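Local coordinates for ABC transporter, substrate binding protein (Aeropyrum pernix, PDB 3EAF), which probably captures a small solute outside the cell and delivers it to the membrane-spanning part of an ABC importer, at residues Asp149-Ser155 and Leu179-Ala183; Ile258-Phe262 and Glu362-Met366. All coordinates share one frame; numbering follows the deposited sequence.

Contact 1: residues Asp149-Ser155 and Leu179-Ala183; sequences DSKVAYS and LPLRA
Asp149 reaches across to the backbone of Leu181 with one arm of its carboxylate and folds back on its own chain with the other. OD2 accepts the amide N of Leu181 at 2.7 Å, a short and nearly straight bond with an N-H...O angle of 168°. With CG anti to the backbone N (chi1 -167°), the carboxylate lies on the carbonyl side of its own residue, where OD1 also takes the amide N of Lys151 at 3.0 Å and closes an Asx turn. Both donors arrive on the anti side of their oxygens and well out of the carboxylate plane, so two bonds hold the group's rotation. An aspartate suits the place because its short side chain offers two acceptors to two turns: type I turns run from Asp149 to Val152 and from Pro180 to Ala183, and the proline ring restrains the start of the second.

Leu181 turns its apolar side chain toward the 149-155 segment. Its CB lies 4.2 Å from Val152 CG2, the two side chains crossing at about a right angle. Farther out, Leu181 CD1 meets the edge of the Tyr154 ring, near its plane, 4.1 Å from CE2; a branched leucine can thus serve valine with its stem and tyrosine with one methyl. Further bonds come from outside the segments: Tyr154 OH bonds to Asn231, while Asn207 bonds to Asp149 N, Ser155 OG and Leu179 O, tying both segments together.

A glycerol, probably from the crystallisation liquor, lies about 3 Å from the Tyr154 side chain and may mark a pocket. Tyr154 also touches Tyr59 and Thr85 beside the other sheet, consistent with the strand-to-helix loops that line the interdomain cleft of periplasmic binding proteins; here they follow neighbouring parallel strands, 142-148 and 171-178.

Contact 2: residues Ile258-Phe262 and Glu362-Met366; sequences IYPMF and ELQLM
Leu363, at the start of the edge strand 363-369, meets three residues of the 258-262 segment, two with CD1 and CB and the third chiefly through its carbonyl O. Its CD1 methyl comes to the edge of the Tyr259 ring, near the ring plane and 3.7 Å from CE2. Closer to the backbone, Leu363 CB lies 4.1 Å from the selenium of Met261, a selenomethionine. The carbonyl O of Leu363 lies at the edge of the Phe262 ring, 3.6 Å from CZ, as a van der Waals neighbour of the aromatic rim.

Gln364 points the other way, as expected of alternation along a strand, and its backbone pairs with Lys356 of strand 352-357. An amide side chain suits this partly exposed face.

Leu365 returns to the apolar side. Its CB sits over the Phe262 ring, whose flat face offers it a broad surface, 3.9 Å from the centroid and only 5° off the normal, a CH-pi contact; Met261 CG covers the opposite face. With CG anti to the backbone N (chi1 -177°), Leu365 also extends its CD2 to within 3.9 Å of Ile258 CD1.

No hydrogen bond joins the segments. Side chains of the loop after strand 251-255, with its short 3-10 segment 260-262, pack on edge strand 363-369, paired antiparallel with 352-357 in the mixed beta-sheet of a periplasmic binding protein's alpha/beta lobe.

In the fold
Contact 1 closes before contact 2 opens along the chain, and the two do not touch: their centres are 27 Å apart and their nearest atoms about 12 Å. Both are nevertheless built on one seven-stranded mixed sheet. Contact 1 joins the loops after strands 142-148 and 171-178, the latter an outermost strand; contact 2 packs the loop after strand 251-255 on strand 363-369, the other outermost strand. Thus they lie toward opposite edges of the same sheet. Only 23 residues separate the segments of contact 1, but 99 those of contact 2. In this second alpha/beta lobe, contact 1 therefore joins loops beside the likely cleft, while contact 2 fixes the 258-262 loop to the far edge strand.

Contact 1: residues Asp149-Ser155 and Leu179-Ala183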
ATOM      1  N   ASP A 149      12.578  -9.397   4.901  1.00  8.43           N
ATOM      2  CA  ASP A 149      13.901  -8.797   5.092  1.00  9.07           C
ATOM      3  C   ASP A 149      14.005  -8.141   6.468  1.00  9.60           C
ATOM      4  O   ASP A 149      13.405  -7.095   6.723  1.00  9.61           O
ATOM      5  CB  ASP A 149      14.194  -7.779   3.972  1.00  8.79           C
ATOM      6  CG  ASP A 149      15.665  -7.341   3.921  1.00  9.49           C
ATOM      7  OD1 ASP A 149      16.367  -7.376   4.959  1.00  8.98           O
ATOM      8  OD2 ASP A 149      16.119  -6.954   2.820  1.00 10.81           O
ATOM      9  N   SER A 150      14.787  -8.758   7.351  1.00 10.64           N
ATOM     10  CA  SER A 150      14.952  -8.282   8.721  1.00 11.54           C
ATOM     11  C   SER A 150      15.556  -6.884   8.836  1.00 11.53           C
ATOM     12  O   SER A 150      15.490  -6.277   9.907  1.00 12.43           O
ATOM     13  CB  SER A 150      15.799  -9.274   9.533  1.00 12.03           C
ATOM     14  OG  SER A 150      17.105  -9.398   8.990  1.00 13.44           O
ATOM     15  N   LYS A 151      16.118  -6.373   7.743  1.00 11.35           N
ATOM     16  CA  LYS A 151      16.832  -5.087   7.734  1.00 11.24           C
ATOM     17  C   LYS A 151      15.997  -3.910   7.221  1.00 10.99           C
ATOM     18  O   LYS A 151      16.406  -2.744   7.336  1.00 11.31           O
ATOM     19  CB  LYS A 151      18.103  -5.204   6.892  1.00 11.47           C
ATOM     20  CG  LYS A 151      19.096  -6.219   7.428  1.00 11.97           C
ATOM     21  CD  LYS A 151      20.340  -6.307   6.553  1.00 14.89           C
ATOM     22  CE  LYS A 151      21.027  -7.657   6.730  1.00 17.03           C
ATOM     23  NZ  LYS A 151      22.418  -7.633   6.198  1.00 20.99           N
ATOM     24  N   VAL A 152      14.832  -4.223   6.662  1.00 10.13           N
ATOM     25  CA  VAL A 152      13.994  -3.231   6.008  1.00  9.33           C
ATOM     26  C   VAL A 152      12.742  -2.966   6.845  1.00  9.13           C
ATOM     27  O   VAL A 152      11.988  -3.895   7.152  1.00  8.50           O
ATOM     28  CB  VAL A 152      13.644  -3.689   4.573  1.00  9.35           C
ATOM     29  CG1 VAL A 152      12.706  -2.700   3.891  1.00  8.84           C
ATOM     30  CG2 VAL A 152      14.929  -3.850   3.750  1.00  9.12           C
ATOM     31  N   ALA A 153      12.535  -1.703   7.222  1.00  8.90           N
ATOM     32  CA  ALA A 153      11.392  -1.313   8.067  1.00  9.00           C
ATOM     33  C   ALA A 153      10.035  -1.772   7.493  1.00  9.23           C
ATOM     34  O   ALA A 153       9.155  -2.228   8.235  1.00  9.20           O
ATOM     35  CB  ALA A 153      11.396   0.200   8.320  1.00  8.69           C
ATOM     36  N   TYR A 154       9.878  -1.638   6.176  1.00  9.32           N
ATOM     37  CA  TYR A 154       8.692  -2.125   5.456  1.00  9.16           C
ATOM     38  C   TYR A 154       8.469  -3.630   5.630  1.00  9.54           C
ATOM     39  O   TYR A 154       7.366  -4.073   5.984  1.00  9.06           O
ATOM     40  CB  TYR A 154       8.811  -1.761   3.966  1.00  8.79           C
ATOM     41  CG  TYR A 154       8.113  -2.702   2.996  1.00  8.74           C
ATOM     42  CD1 TYR A 154       6.728  -2.937   3.076  1.00  8.78           C
ATOM     43  CD2 TYR A 154       8.832  -3.342   1.988  1.00  7.98           C
ATOM     44  CE1 TYR A 154       6.086  -3.798   2.190  1.00  8.54           C
ATOM     45  CE2 TYR A 154       8.193  -4.206   1.085  1.00  8.50           C
ATOM     46  CZ  TYR A 154       6.826  -4.423   1.198  1.00  8.36           C
ATOM     47  OH  TYR A 154       6.192  -5.267   0.324  1.00  7.88           O
ATOM     48  N   SER A 155       9.522  -4.404   5.373  1.00  9.89           N
ATOM     49  CA  SER A 155       9.457  -5.868   5.441  1.00 10.64           C
ATOM     50  C   SER A 155       9.149  -6.374   6.849  1.00 10.50           C
ATOM     51  O   SER A 155       8.528  -7.424   7.010  1.00 10.22           O
ATOM     52  CB  SER A 155      10.772  -6.472   4.950  1.00 10.36           C
ATOM     53  OG  SER A 155      11.069  -6.021   3.648  1.00 12.05           O
ATOM     54  N   LEU A 179      14.558 -13.276   3.923  1.00 10.51           N
ATOM     55  CA  LEU A 179      14.559 -13.090   2.477  1.00  9.83           C
ATOM     56  C   LEU A 179      14.856 -11.625   2.161  1.00  9.08           C
ATOM     57  O   LEU A 179      14.069 -10.748   2.524  1.00  8.21           O
ATOM     58  CB  LEU A 179      13.220 -13.514   1.865  1.00  9.68           C
ATOM     59  CG  LEU A 179      13.089 -13.357   0.346  1.00 10.27           C
ATOM     60  CD1 LEU A 179      13.870 -14.435  -0.395  1.00  9.24           C
ATOM     61  CD2 LEU A 179      11.616 -13.377  -0.052  1.00 10.43           C
ATOM     62  N   PRO A 180      16.000 -11.356   1.506  1.00  8.90           N
ATOM     63  CA  PRO A 180      16.370  -9.975   1.208  1.00  9.04           C
ATOM     64  C   PRO A 180      15.361  -9.283   0.294  1.00  8.99           C
ATOM     65  O   PRO A 180      14.756  -9.928  -0.567  1.00  8.72           O
ATOM     66  CB  PRO A 180      17.719 -10.119   0.494  1.00  9.01           C
ATOM     67  CG  PRO A 180      18.255 -11.444   0.972  1.00  9.38           C
ATOM     68  CD  PRO A 180      17.023 -12.302   1.025  1.00  9.23           C
ATOM     69  N   LEU A 181      15.185  -7.976   0.485  1.00  9.38           N
ATOM     70  CA  LEU A 181      14.369  -7.169  -0.429  1.00  9.31           C
ATOM     71  C   LEU A 181      14.895  -7.259  -1.865  1.00  9.45           C
ATOM     72  O   LEU A 181      14.115  -7.258  -2.827  1.00  9.44           O
ATOM     73  CB  LEU A 181      14.331  -5.708   0.036  1.00  9.51           C
ATOM     74  CG  LEU A 181      13.461  -4.698  -0.731  1.00 10.15           C
ATOM     75  CD1 LEU A 181      11.967  -4.902  -0.429  1.00  9.93           C
ATOM     76  CD2 LEU A 181      13.896  -3.268  -0.402  1.00  8.64           C
ATOM     77  N   ARG A 182      16.217  -7.348  -1.999  1.00  9.46           N
ATOM     78  CA  ARG A 182      16.874  -7.468  -3.302  1.00  9.51           C
ATOM     79  C   ARG A 182      17.288  -8.917  -3.575  1.00  9.53           C
ATOM     80  O   ARG A 182      18.316  -9.169  -4.203  1.00  9.35           O
ATOM     81  CB  ARG A 182      18.105  -6.559  -3.370  1.00  9.51           C
ATOM     82  CG  ARG A 182      17.843  -5.078  -3.161  1.00  9.59           C
ATOM     83  CD  ARG A 182      19.131  -4.381  -2.717  1.00  9.77           C
ATOM     84  NE  ARG A 182      18.915  -2.983  -2.340  1.00 10.83           N
ATOM     85  CZ  ARG A 182      18.523  -2.569  -1.138  1.00 11.04           C
ATOM     86  NH1 ARG A 182      18.281  -3.437  -0.161  1.00 10.78           N
ATOM     87  NH2 ARG A 182      18.360  -1.273  -0.911  1.00 12.97           N
ATOM     88  N   ALA A 183      16.469  -9.858  -3.112  1.00  9.86           N
ATOM     89  CA  ALA A 183      16.741 -11.287  -3.234  1.00 10.09           C
ATOM     90  C   ALA A 183      17.115 -11.730  -4.645  1.00 10.58           C
ATOM     91  O   ALA A 183      16.462 -11.359  -5.617  1.00 10.49           O
ATOM     92  CB  ALA A 183      15.534 -12.088  -2.749  1.00 10.03           C
TER

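Contact 2: residues Ile258-Phe262 and Glu362-Met366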
ATOM      1  N   ILE A 258      -9.599  -2.739  -5.431  1.00  9.18           N
ATOM      2  CA  ILE A 258     -10.011  -3.595  -6.541  1.00  9.33           C
ATOM      3  C   ILE A 258      -9.041  -3.446  -7.723  1.00  9.46           C
ATOM      4  O   ILE A 258      -8.579  -2.337  -8.016  1.00  9.65           O
ATOM      5  CB  ILE A 258     -11.493  -3.304  -6.956  1.00  9.66           C
ATOM      6  CG1 ILE A 258     -12.107  -4.485  -7.722  1.00  9.99           C
ATOM      7  CG2 ILE A 258     -11.620  -1.996  -7.757  1.00  9.07           C
ATOM      8  CD1 ILE A 258     -12.222  -5.784  -6.911  1.00 11.42           C
ATOM      9  N   TYR A 259      -8.691  -4.562  -8.360  1.00  9.30           N
ATOM     10  CA  TYR A 259      -7.847  -4.530  -9.556  1.00  9.46           C
ATOM     11  C   TYR A 259      -8.699  -4.025 -10.712  1.00 10.07           C
ATOM     12  O   TYR A 259      -9.903  -4.305 -10.745  1.00  9.89           O
ATOM     13  CB  TYR A 259      -7.360  -5.927  -9.940  1.00  8.75           C
ATOM     14  CG  TYR A 259      -6.296  -6.572  -9.077  1.00  8.80           C
ATOM     15  CD1 TYR A 259      -6.103  -6.201  -7.744  1.00  7.31           C
ATOM     16  CD2 TYR A 259      -5.508  -7.598  -9.597  1.00  8.01           C
ATOM     17  CE1 TYR A 259      -5.134  -6.829  -6.957  1.00  7.62           C
ATOM     18  CE2 TYR A 259      -4.546  -8.225  -8.830  1.00  8.90           C
ATOM     19  CZ  TYR A 259      -4.362  -7.839  -7.513  1.00  8.13           C
ATOM     20  OH  TYR A 259      -3.406  -8.476  -6.773  1.00  8.85           O
ATOM     21  N   PRO A 260      -8.087  -3.293 -11.670  1.00 10.75           N
ATOM     22  CA  PRO A 260      -8.852  -2.907 -12.868  1.00 11.49           C
ATOM     23  C   PRO A 260      -9.580  -4.083 -13.558  1.00 12.40           C
ATOM     24  O   PRO A 260     -10.719  -3.918 -13.983  1.00 12.10           O
ATOM     25  CB  PRO A 260      -7.783  -2.299 -13.790  1.00 11.44           C
ATOM     26  CG  PRO A 260      -6.755  -1.758 -12.850  1.00 11.28           C
ATOM     27  CD  PRO A 260      -6.708  -2.765 -11.707  1.00 10.65           C
HETATM   28  N   MSE A 261      -8.939  -5.252 -13.642  1.00 13.91           N
HETATM   29  CA  MSE A 261      -9.540  -6.448 -14.267  1.00 16.52           C
HETATM   30  C   MSE A 261     -10.805  -6.992 -13.582  1.00 15.54           C
HETATM   31  O   MSE A 261     -11.575  -7.733 -14.199  1.00 15.96           O
HETATM   32  CB  MSE A 261      -8.505  -7.577 -14.399  1.00 16.05           C
HETATM   33  CG  MSE A 261      -7.912  -8.037 -13.072  1.00 18.45           C
HETATM   34 SE   MSE A 261      -6.771  -9.611 -13.228  1.00 23.15          SE
HETATM   35  CE  MSE A 261      -5.573  -9.084 -14.670  1.00 22.44           C
ATOM     36  N   PHE A 262     -11.007  -6.648 -12.311  1.00 15.26           N
ATOM     37  CA  PHE A 262     -12.240  -7.018 -11.596  1.00 15.01           C
ATOM     38  C   PHE A 262     -13.176  -5.811 -11.422  1.00 15.09           C
ATOM     39  O   PHE A 262     -14.188  -5.888 -10.717  1.00 15.62           O
ATOM     40  CB  PHE A 262     -11.930  -7.629 -10.213  1.00 14.82           C
ATOM     41  CG  PHE A 262     -10.961  -8.786 -10.246  1.00 14.46           C
ATOM     42  CD1 PHE A 262     -11.174  -9.877 -11.083  1.00 14.02           C
ATOM     43  CD2 PHE A 262      -9.840  -8.785  -9.421  1.00 14.67           C
ATOM     44  CE1 PHE A 262     -10.279 -10.948 -11.111  1.00 14.96           C
ATOM     45  CE2 PHE A 262      -8.935  -9.852  -9.440  1.00 15.10           C
ATOM     46  CZ  PHE A 262      -9.158 -10.937 -10.286  1.00 14.79           C
ATOM     47  N   GLU A 362      -4.781 -17.945 -14.075  1.00 18.73           N
ATOM     48  CA  GLU A 362      -5.445 -16.658 -14.177  1.00 19.10           C
ATOM     49  C   GLU A 362      -5.820 -16.193 -12.779  1.00 18.10           C
ATOM     50  O   GLU A 362      -6.089 -17.014 -11.902  1.00 18.18           O
ATOM     51  CB  GLU A 362      -6.660 -16.754 -15.117  1.00 18.98           C
ATOM     52  CG  GLU A 362      -6.245 -17.056 -16.577  1.00 20.72           C
ATOM     53  CD  GLU A 362      -7.405 -17.287 -17.537  1.00 21.72           C
ATOM     54  OE1 GLU A 362      -8.538 -16.818 -17.263  1.00 24.25           O
ATOM     55  OE2 GLU A 362      -7.169 -17.936 -18.590  1.00 24.66           O
ATOM     56  N   LEU A 363      -5.801 -14.883 -12.559  1.00 17.17           N
ATOM     57  CA  LEU A 363      -6.135 -14.339 -11.247  1.00 16.44           C
ATOM     58  C   LEU A 363      -7.635 -14.380 -10.987  1.00 16.58           C
ATOM     59  O   LEU A 363      -8.445 -14.073 -11.872  1.00 16.20           O
ATOM     60  CB  LEU A 363      -5.595 -12.915 -11.073  1.00 16.15           C
ATOM     61  CG  LEU A 363      -4.075 -12.720 -11.112  1.00 15.20           C
ATOM     62  CD1 LEU A 363      -3.717 -11.283 -10.763  1.00 15.09           C
ATOM     63  CD2 LEU A 363      -3.355 -13.683 -10.176  1.00 13.79           C
ATOM     64  N   GLN A 364      -7.993 -14.751  -9.759  1.00 16.21           N
ATOM     65  CA  GLN A 364      -9.382 -14.925  -9.370  1.00 16.58           C
ATOM     66  C   GLN A 364      -9.654 -14.173  -8.088  1.00 16.11           C
ATOM     67  O   GLN A 364      -8.886 -14.264  -7.138  1.00 16.26           O
ATOM     68  CB  GLN A 364      -9.698 -16.415  -9.205  1.00 16.28           C
ATOM     69  CG  GLN A 364      -9.406 -17.230 -10.470  1.00 17.70           C
ATOM     70  CD  GLN A 364      -9.399 -18.736 -10.255  1.00 17.96           C
ATOM     71  OE1 GLN A 364      -9.520 -19.230  -9.127  1.00 20.42           O
ATOM     72  NE2 GLN A 364      -9.246 -19.477 -11.349  1.00 19.81           N
ATOM     73  N   LEU A 365     -10.744 -13.416  -8.066  1.00 15.97           N
ATOM     74  CA  LEU A 365     -11.112 -12.673  -6.869  1.00 16.35           C
ATOM     75  C   LEU A 365     -11.823 -13.588  -5.868  1.00 16.53           C
ATOM     76  O   LEU A 365     -12.842 -14.197  -6.200  1.00 16.49           O
ATOM     77  CB  LEU A 365     -11.981 -11.458  -7.231  1.00 15.96           C
ATOM     78  CG  LEU A 365     -12.419 -10.508  -6.107  1.00 16.72           C
ATOM     79  CD1 LEU A 365     -11.222  -9.806  -5.459  1.00 15.92           C
ATOM     80  CD2 LEU A 365     -13.421  -9.484  -6.630  1.00 16.56           C
HETATM   81  N   MSE A 366     -11.278 -13.679  -4.653  1.00 16.73           N
HETATM   82  CA  MSE A 366     -11.898 -14.458  -3.573  1.00 17.32           C
HETATM   83  C   MSE A 366     -13.027 -13.719  -2.864  1.00 17.03           C
HETATM   84  O   MSE A 366     -13.975 -14.353  -2.393  1.00 16.94           O
HETATM   85  CB  MSE A 366     -10.860 -14.909  -2.531  1.00 17.74           C
HETATM   86  CG  MSE A 366      -9.761 -15.821  -3.060  1.00 20.70           C
HETATM   87 SE   MSE A 366     -10.413 -17.518  -3.781  1.00 29.22          SE
HETATM   88  CE  MSE A 366     -10.743 -17.028  -5.640  1.00 25.94           C
TER